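Local coordinates for APC3568 protein (Geobacillus stearothermophilus, PDB 1RFZ) that is of unknown function, though its family suggests that it may act as a phosphatidylglycerophosphatase, at residues S59-E62 with V63-A66. Sequence-based numbering, arbitrary orientation.
With SO4 (sulfate ion), chain F.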
loop_
_atom_site.group_PDB
_atom_site.type_symbol
_atom_site.label_atom_id
_atom_site.label_comp_id
_atom_site.label_asym_id
_atom_site.label_seq_id
_atom_site.Cartn_x
_atom_site.Cartn_y
_atom_site.Cartn_z
ATOM N N SER A 59 -1.649 0.836 20.806
ATOM C CA SER A 59 -2.176 -0.434 21.330
ATOM C C SER A 59 -2.263 -1.551 20.275
ATOM O O SER A 59 -2.589 -2.692 20.598
ATOM C CB SER A 59 -3.572 -0.210 21.891
ATOM O OG SER A 59 -4.442 0.217 20.859
ATOM N N LYS A 60 -1.990 -1.201 19.020
ATOM C CA LYS A 60 -2.040 -2.122 17.885
ATOM C C LYS A 60 -0.737 -2.882 17.610
ATOM O O LYS A 60 0.314 -2.272 17.470
ATOM C CB LYS A 60 -2.409 -1.350 16.609
ATOM C CG LYS A 60 -3.886 -1.259 16.282
ATOM C CD LYS A 60 -4.552 -0.097 16.957
ATOM C CE LYS A 60 -5.988 0.019 16.483
ATOM N NZ LYS A 60 -6.762 -1.236 16.711
ATOM N N ARG A 61 -0.821 -4.204 17.497
ATOM C CA ARG A 61 0.351 -5.032 17.219
ATOM C C ARG A 61 1.075 -4.568 15.952
ATOM O O ARG A 61 2.299 -4.384 15.947
ATOM C CB ARG A 61 -0.053 -6.498 17.034
ATOM C CG ARG A 61 -0.662 -7.148 18.255
ATOM C CD ARG A 61 -1.293 -8.486 17.903
ATOM N NE ARG A 61 -2.009 -9.063 19.036
ATOM C CZ ARG A 61 -2.882 -10.061 18.937
ATOM N NH1 ARG A 61 -3.146 -10.594 17.754
ATOM N NH2 ARG A 61 -3.496 -10.522 20.019
ATOM N N GLU A 62 0.322 -4.387 14.875
ATOM C CA GLU A 62 0.926 -3.966 13.623
ATOM C C GLU A 62 1.848 -2.771 13.840
ATOM O O GLU A 62 2.909 -2.697 13.240
ATOM C CB GLU A 62 -0.150 -3.623 12.583
ATOM C CG GLU A 62 0.446 -3.084 11.292
ATOM C CD GLU A 62 -0.013 -3.820 10.023
ATOM O OE1 GLU A 62 0.026 -5.072 10.001
ATOM O OE2 GLU A 62 -0.391 -3.134 9.035
ATOM N N VAL A 63 1.445 -1.860 14.720
ATOM C CA VAL A 63 2.197 -0.655 15.023
ATOM C C VAL A 63 3.360 -0.936 15.953
ATOM O O VAL A 63 4.393 -0.276 15.885
ATOM C CB VAL A 63 1.305 0.383 15.703
ATOM C CG1 VAL A 63 2.105 1.650 16.018
ATOM C CG2 VAL A 63 0.118 0.698 14.824
ATOM N N GLN A 64 3.174 -1.882 16.866
ATOM C CA GLN A 64 4.232 -2.240 17.792
ATOM C C GLN A 64 5.281 -2.861 16.903
ATOM O O GLN A 64 6.436 -2.445 16.891
ATOM C CB GLN A 64 3.744 -3.289 18.803
ATOM C CG GLN A 64 3.093 -2.755 20.073
ATOM C CD GLN A 64 1.745 -3.414 20.364
ATOM O OE1 GLN A 64 1.555 -4.612 20.113
ATOM N NE2 GLN A 64 0.806 -2.630 20.903
ATOM N N ASN A 65 4.849 -3.867 16.155
ATOM C CA ASN A 65 5.728 -4.572 15.245
ATOM C C ASN A 65 6.549 -3.567 14.459
ATOM O O ASN A 65 7.732 -3.800 14.160
ATOM C CB ASN A 65 4.911 -5.447 14.288
ATOM C CG ASN A 65 4.469 -6.739 14.928
ATOM O OD1 ASN A 65 4.898 -7.065 16.033
ATOM N ND2 ASN A 65 3.624 -7.495 14.236
ATOM N N ALA A 66 5.919 -2.441 14.132
ATOM C CA ALA A 66 6.586 -1.395 13.377
ATOM C C ALA A 66 7.533 -0.643 14.296
ATOM O O ALA A 66 8.723 -0.552 14.021
ATOM C CB ALA A 66 5.562 -0.450 12.782
HETATM S S SO4 F . -4.669 -5.857 16.977
HETATM O O1 SO4 F . -5.169 -5.175 18.225
HETATM O O2 SO4 F . -3.283 -5.370 16.686
HETATM O O3 SO4 F . -5.562 -5.519 15.818
HETATM O O4 SO4 F . -4.661 -7.354 17.153
#
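Gln64 swings CG anti to its carbonyl carbon (chi1 -88°) and bends at chi2, which folds its amide back over the start of the helix: OE1 lies beside Arg61 CA, 3.2 Å away, while NE2 reaches back to Ser59 and is hydrogen-bonded to the carbonyl of Ile58. Arg61 likewise carries CG beside its own backbone N (chi1 -63°), and from there the chain runs extended past the sulfate. Its backbone N donates to sulfate O2 at 2.8 Å, whereas O4 sits over one face of the guanidinium, displaced toward the rim, 3.7 Å from CZ. The anion thus meets a helix-end N-H and lies over the guanidinium, whose charge probably helps to hold it. An alanine in place of Arg61 would probably leave the sulfate with the backbone bond but without the guanidinium beside O4, and would take away the CG that lies against Gln64 OE1. Along the backbone, Gln64 N donates to Lys60 O at 2.9 Å, and Asn65 N to Arg61 O at 2.6 Å. Val63 CG2 packs on Lys60 CB at 3.7 Å. Arg61 packs on Leu96 of a second subunit. With Lys60 as N-cap residue, this is the first turn of helix 61-76, whose N-terminus holds a sulfate, probably from the crystallisation liquor, as helix N-termini commonly bind anions.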